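Local structure of RNA-directed RNA polymerase (3ZED) at residues B[382-394]-B[477-491]. The protein catalyses RNA-templated synthesis of RNA from ribonucleoside triphosphates, probably as both the free and the genome-linked polymerase of a birnavirus. Sequence-based numbering, arbitrary orientation.
Sequences LVMIYADNIYILQ and FLNNHLMSTIVVAEW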
loop_
_atom_site.group_PDB
_atom_site.type_symbol
_atom_site.label_atom_id
_atom_site.label_comp_id
_atom_site.label_asym_id
_atom_site.label_seq_id
_atom_site.Cartn_x
_atom_site.Cartn_y
_atom_site.Cartn_z
ATOM N N LEU B 382 14.789 11.233 17.017
ATOM C CA LEU B 382 14.129 9.990 16.627
ATOM C C LEU B 382 13.471 10.143 15.259
ATOM O O LEU B 382 12.906 11.202 14.954
ATOM C CB LEU B 382 13.073 9.658 17.709
ATOM C CG LEU B 382 12.444 8.272 17.762
ATOM C CD1 LEU B 382 13.496 7.174 18.061
ATOM C CD2 LEU B 382 11.385 8.245 18.851
ATOM N N VAL B 383 13.557 9.091 14.442
ATOM C CA VAL B 383 12.922 9.056 13.140
ATOM C C VAL B 383 12.174 7.731 12.995
ATOM O O VAL B 383 12.637 6.693 13.456
ATOM C CB VAL B 383 13.880 9.361 11.941
ATOM C CG1 VAL B 383 14.888 8.234 11.681
ATOM C CG2 VAL B 383 13.087 9.687 10.673
ATOM N N MET B 384 10.983 7.794 12.398
ATOM C CA MET B 384 10.131 6.631 12.118
ATOM C C MET B 384 9.626 6.748 10.707
ATOM O O MET B 384 9.324 7.864 10.257
ATOM C CB MET B 384 8.968 6.497 13.110
ATOM C CG MET B 384 9.417 6.325 14.541
ATOM S SD MET B 384 7.992 5.990 15.552
ATOM C CE MET B 384 8.600 6.398 17.154
ATOM N N ILE B 385 9.558 5.614 9.988
ATOM C CA ILE B 385 9.149 5.606 8.571
ATOM C C ILE B 385 8.108 4.556 8.297
ATOM O O ILE B 385 8.259 3.409 8.688
ATOM C CB ILE B 385 10.374 5.426 7.611
ATOM C CG1 ILE B 385 11.481 6.478 7.882
ATOM C CG2 ILE B 385 9.962 5.446 6.127
ATOM C CD1 ILE B 385 12.883 6.063 7.378
ATOM N N TYR B 386 7.088 4.944 7.541
ATOM C CA TYR B 386 6.042 4.062 7.060
ATOM C C TYR B 386 5.616 4.513 5.672
ATOM O O TYR B 386 4.805 5.438 5.574
ATOM C CB TYR B 386 4.836 4.022 8.018
ATOM C CG TYR B 386 3.860 2.921 7.650
ATOM C CD1 TYR B 386 2.832 3.146 6.737
ATOM C CD2 TYR B 386 3.976 1.651 8.198
ATOM C CE1 TYR B 386 1.957 2.125 6.360
ATOM C CE2 TYR B 386 3.093 0.630 7.851
ATOM C CZ TYR B 386 2.090 0.869 6.923
ATOM O OH TYR B 386 1.220 -0.122 6.557
ATOM N N ALA B 387 6.134 3.860 4.596
ATOM C CA ALA B 387 5.789 4.230 3.209
ATOM C C ALA B 387 6.004 5.757 3.010
ATOM O O ALA B 387 7.100 6.235 3.305
ATOM C CB ALA B 387 4.345 3.805 2.877
ATOM N N ASP B 388 4.964 6.527 2.613
ATOM C CA ASP B 388 5.048 7.987 2.409
ATOM C C ASP B 388 4.923 8.807 3.721
ATOM O O ASP B 388 4.864 10.028 3.646
ATOM C CB ASP B 388 3.986 8.466 1.392
ATOM C CG ASP B 388 2.554 8.051 1.722
ATOM O OD1 ASP B 388 2.365 6.953 2.318
ATOM O OD2 ASP B 388 1.620 8.780 1.320
ATOM N N ASN B 389 4.949 8.157 4.912
ATOM C CA ASN B 389 4.873 8.871 6.191
ATOM C C ASN B 389 6.216 8.881 6.920
ATOM O O ASN B 389 6.807 7.822 7.174
ATOM C CB ASN B 389 3.810 8.250 7.131
ATOM C CG ASN B 389 2.428 8.061 6.540
ATOM O OD1 ASN B 389 1.957 6.946 6.378
ATOM N ND2 ASN B 389 1.747 9.136 6.190
ATOM N N ILE B 390 6.666 10.073 7.311
ATOM C CA ILE B 390 7.888 10.251 8.105
ATOM C C ILE B 390 7.490 10.901 9.421
ATOM O O ILE B 390 6.679 11.830 9.433
ATOM C CB ILE B 390 8.981 11.082 7.373
ATOM C CG1 ILE B 390 9.412 10.416 6.062
ATOM C CG2 ILE B 390 10.193 11.401 8.276
ATOM C CD1 ILE B 390 10.033 11.422 5.009
ATOM N N TYR B 391 8.060 10.408 10.527
ATOM C CA TYR B 391 7.864 10.987 11.852
ATOM C C TYR B 391 9.216 11.342 12.392
ATOM O O TYR B 391 10.105 10.492 12.389
ATOM C CB TYR B 391 7.117 10.021 12.789
ATOM C CG TYR B 391 5.755 9.655 12.245
ATOM C CD1 TYR B 391 4.662 10.511 12.411
ATOM C CD2 TYR B 391 5.570 8.495 11.493
ATOM C CE1 TYR B 391 3.414 10.197 11.878
ATOM C CE2 TYR B 391 4.320 8.165 10.969
ATOM C CZ TYR B 391 3.249 9.024 11.156
ATOM O OH TYR B 391 2.029 8.705 10.630
ATOM N N ILE B 392 9.390 12.611 12.807
ATOM C CA ILE B 392 10.637 13.103 13.373
ATOM C C ILE B 392 10.389 13.712 14.752
ATOM O O ILE B 392 9.523 14.576 14.928
ATOM C CB ILE B 392 11.375 14.099 12.421
ATOM C CG1 ILE B 392 11.994 13.359 11.221
ATOM C CG2 ILE B 392 12.451 14.938 13.164
ATOM C CD1 ILE B 392 12.391 14.248 10.043
ATOM N N LEU B 393 11.194 13.270 15.715
ATOM C CA LEU B 393 11.240 13.813 17.064
ATOM C C LEU B 393 12.577 14.542 17.201
ATOM O O LEU B 393 13.621 13.902 17.197
ATOM C CB LEU B 393 11.094 12.690 18.115
ATOM C CG LEU B 393 10.878 13.077 19.602
ATOM C CD1 LEU B 393 10.576 11.850 20.422
ATOM C CD2 LEU B 393 12.121 13.707 20.229
ATOM N N GLN B 394 12.544 15.874 17.275
ATOM C CA GLN B 394 13.721 16.711 17.513
ATOM C C GLN B 394 13.287 18.033 18.124
ATOM O O GLN B 394 12.162 18.476 17.872
ATOM C CB GLN B 394 14.590 16.915 16.254
ATOM C CG GLN B 394 14.114 17.940 15.233
ATOM C CD GLN B 394 15.096 18.008 14.097
ATOM O OE1 GLN B 394 14.970 17.287 13.117
ATOM N NE2 GLN B 394 16.122 18.841 14.218
ATOM N N PHE B 477 3.609 0.533 -1.309
ATOM C CA PHE B 477 4.230 0.733 0.017
ATOM C C PHE B 477 5.762 0.772 -0.083
ATOM O O PHE B 477 6.389 1.683 0.475
ATOM C CB PHE B 477 3.806 -0.387 1.015
ATOM C CG PHE B 477 4.566 -0.331 2.333
ATOM C CD1 PHE B 477 5.821 -0.931 2.462
ATOM C CD2 PHE B 477 4.036 0.332 3.435
ATOM C CE1 PHE B 477 6.557 -0.807 3.646
ATOM C CE2 PHE B 477 4.770 0.448 4.627
ATOM C CZ PHE B 477 6.024 -0.110 4.718
ATOM N N LEU B 478 6.354 -0.259 -0.745
ATOM C CA LEU B 478 7.807 -0.427 -0.860
ATOM C C LEU B 478 8.483 0.750 -1.556
ATOM O O LEU B 478 9.473 1.268 -1.048
ATOM C CB LEU B 478 8.164 -1.754 -1.583
ATOM C CG LEU B 478 7.816 -3.042 -0.836
ATOM C CD1 LEU B 478 7.991 -4.257 -1.715
ATOM C CD2 LEU B 478 8.630 -3.181 0.432
ATOM N N ASN B 479 7.936 1.188 -2.690
ATOM C CA ASN B 479 8.486 2.319 -3.444
ATOM C C ASN B 479 8.346 3.631 -2.660
ATOM O O ASN B 479 9.273 4.418 -2.654
ATOM C CB ASN B 479 7.819 2.434 -4.817
ATOM C CG ASN B 479 8.077 1.272 -5.733
ATOM O OD1 ASN B 479 9.064 0.555 -5.596
ATOM N ND2 ASN B 479 7.207 1.084 -6.715
ATOM N N ASN B 480 7.216 3.847 -1.982
ATOM C CA ASN B 480 7.017 5.044 -1.157
ATOM C C ASN B 480 7.970 5.036 0.039
ATOM O O ASN B 480 8.552 6.070 0.365
ATOM C CB ASN B 480 5.562 5.132 -0.682
ATOM C CG ASN B 480 4.599 5.691 -1.710
ATOM O OD1 ASN B 480 4.984 6.210 -2.749
ATOM N ND2 ASN B 480 3.319 5.582 -1.446
ATOM N N HIS B 481 8.172 3.846 0.668
ATOM C CA HIS B 481 9.080 3.689 1.812
ATOM C C HIS B 481 10.533 4.011 1.410
ATOM O O HIS B 481 11.261 4.625 2.193
ATOM C CB HIS B 481 8.959 2.269 2.392
ATOM C CG HIS B 481 9.499 2.125 3.789
ATOM N ND1 HIS B 481 8.669 2.225 4.902
ATOM C CD2 HIS B 481 10.758 1.848 4.207
ATOM C CE1 HIS B 481 9.444 1.988 5.950
ATOM N NE2 HIS B 481 10.715 1.784 5.584
ATOM N N LEU B 482 10.938 3.628 0.183
ATOM C CA LEU B 482 12.275 3.931 -0.333
ATOM C C LEU B 482 12.448 5.468 -0.523
ATOM O O LEU B 482 13.490 6.027 -0.155
ATOM C CB LEU B 482 12.539 3.159 -1.634
ATOM C CG LEU B 482 13.770 3.543 -2.501
ATOM C CD1 LEU B 482 15.045 3.641 -1.673
ATOM C CD2 LEU B 482 14.025 2.472 -3.498
ATOM N N MET B 483 11.434 6.135 -1.071
ATOM C CA MET B 483 11.470 7.593 -1.263
ATOM C C MET B 483 11.601 8.323 0.076
ATOM O O MET B 483 12.435 9.222 0.185
ATOM C CB MET B 483 10.271 8.082 -2.063
ATOM C CG MET B 483 10.337 7.638 -3.511
ATOM S SD MET B 483 9.096 8.415 -4.561
ATOM C CE MET B 483 7.608 7.617 -3.973
ATOM N N SER B 484 10.864 7.873 1.114
ATOM C CA SER B 484 10.974 8.466 2.456
ATOM C C SER B 484 12.355 8.213 3.052
ATOM O O SER B 484 12.890 9.096 3.715
ATOM C CB SER B 484 9.897 7.917 3.384
ATOM O OG SER B 484 8.624 8.357 2.955
ATOM N N THR B 485 12.946 7.035 2.770
ATOM C CA THR B 485 14.305 6.649 3.197
ATOM C C THR B 485 15.345 7.653 2.644
ATOM O O THR B 485 16.260 8.054 3.369
ATOM C CB THR B 485 14.591 5.195 2.762
ATOM O OG1 THR B 485 13.778 4.340 3.563
ATOM C CG2 THR B 485 16.064 4.802 2.897
ATOM N N ILE B 486 15.176 8.058 1.366
ATOM C CA ILE B 486 16.042 9.015 0.682
ATOM C C ILE B 486 15.930 10.391 1.372
ATOM O O ILE B 486 16.959 11.011 1.662
ATOM C CB ILE B 486 15.718 9.083 -0.843
ATOM C CG1 ILE B 486 16.108 7.760 -1.540
ATOM C CG2 ILE B 486 16.381 10.329 -1.505
ATOM C CD1 ILE B 486 15.650 7.588 -3.017
ATOM N N VAL B 487 14.686 10.844 1.652
ATOM C CA VAL B 487 14.434 12.122 2.318
ATOM C C VAL B 487 15.095 12.103 3.729
ATOM O O VAL B 487 15.803 13.048 4.081
ATOM C CB VAL B 487 12.907 12.467 2.362
ATOM C CG1 VAL B 487 12.623 13.686 3.243
ATOM C CG2 VAL B 487 12.345 12.684 0.957
ATOM N N VAL B 488 14.921 11.001 4.483
ATOM C CA VAL B 488 15.475 10.837 5.844
ATOM C C VAL B 488 17.014 10.783 5.787
ATOM O O VAL B 488 17.651 11.487 6.567
ATOM C CB VAL B 488 14.861 9.622 6.599
ATOM C CG1 VAL B 488 15.611 9.316 7.894
ATOM C CG2 VAL B 488 13.384 9.864 6.886
ATOM N N ALA B 489 17.602 10.008 4.848
ATOM C CA ALA B 489 19.062 9.935 4.676
ATOM C C ALA B 489 19.665 11.330 4.403
ATOM O O ALA B 489 20.730 11.653 4.927
ATOM C CB ALA B 489 19.409 8.988 3.541
ATOM N N GLU B 490 18.964 12.156 3.601
ATOM C CA GLU B 490 19.400 13.512 3.262
ATOM C C GLU B 490 19.244 14.449 4.467
ATOM O O GLU B 490 20.070 15.328 4.639
ATOM C CB GLU B 490 18.658 14.053 2.026
ATOM C CG GLU B 490 19.154 13.445 0.722
ATOM C CD GLU B 490 20.603 13.725 0.378
ATOM O OE1 GLU B 490 21.080 14.863 0.607
ATOM O OE2 GLU B 490 21.267 12.792 -0.123
ATOM N N TRP B 491 18.236 14.218 5.322
ATOM C CA TRP B 491 18.037 14.982 6.562
ATOM C C TRP B 491 19.212 14.705 7.504
ATOM O O TRP B 491 19.818 15.653 8.003
ATOM C CB TRP B 491 16.683 14.627 7.193
ATOM C CG TRP B 491 16.490 15.024 8.628
ATOM C CD1 TRP B 491 16.239 16.277 9.108
ATOM C CD2 TRP B 491 16.407 14.138 9.755
ATOM N NE1 TRP B 491 16.021 16.231 10.464
ATOM C CE2 TRP B 491 16.125 14.930 10.890
ATOM C CE3 TRP B 491 16.542 12.740 9.915
ATOM C CZ2 TRP B 491 16.003 14.376 12.179
ATOM C CZ3 TRP B 491 16.416 12.195 11.188
ATOM C CH2 TRP B 491 16.153 13.008 12.303
#
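The hairpin of strands 382-386 and 389-394 lies on helix 477-491, which runs at 33° to the second strand and touches the type II' turn, with Ala387 CA 3.6 Å from His481 CA. The turn is gripped at both polar atoms of Ala387. Ala387 N donates to His481 ND1 (3.0 Å), from somewhat outside the ring plane. Ser484 OG donates to Ala387 O (2.6 Å), in the carbonyl plane and on a lone pair. His481 CG is anti to the backbone N (chi1 -162°), which swings the ring up to the turn. Ile385 CG2 sits over one face of that ring. Beside it, Phe477 points its CE2 edge at the centre of the Tyr386 ring, with planes at 74°. Further along, Val383, Ile385 and Ile390 close round Val488; Val383 CG2 meets Val488 CG1 at 3.8 Å. Ile392 CD1 makes a CH-pi contact over one face of the Trp491 five-membered ring. Trp491 NE1 makes a weak bond to Gln394 OE1 (3.0 Å). Gln394 NE2 is held by Lys496 O. The contact packs helix 477-491 on one face of the antiparallel palm sheet; helix 364-377 covers Leu382 and Leu393. His481 NE2 bonds Thr204 O, so both ring nitrogens are used, consistent with a neutral imidazole protonated on NE2.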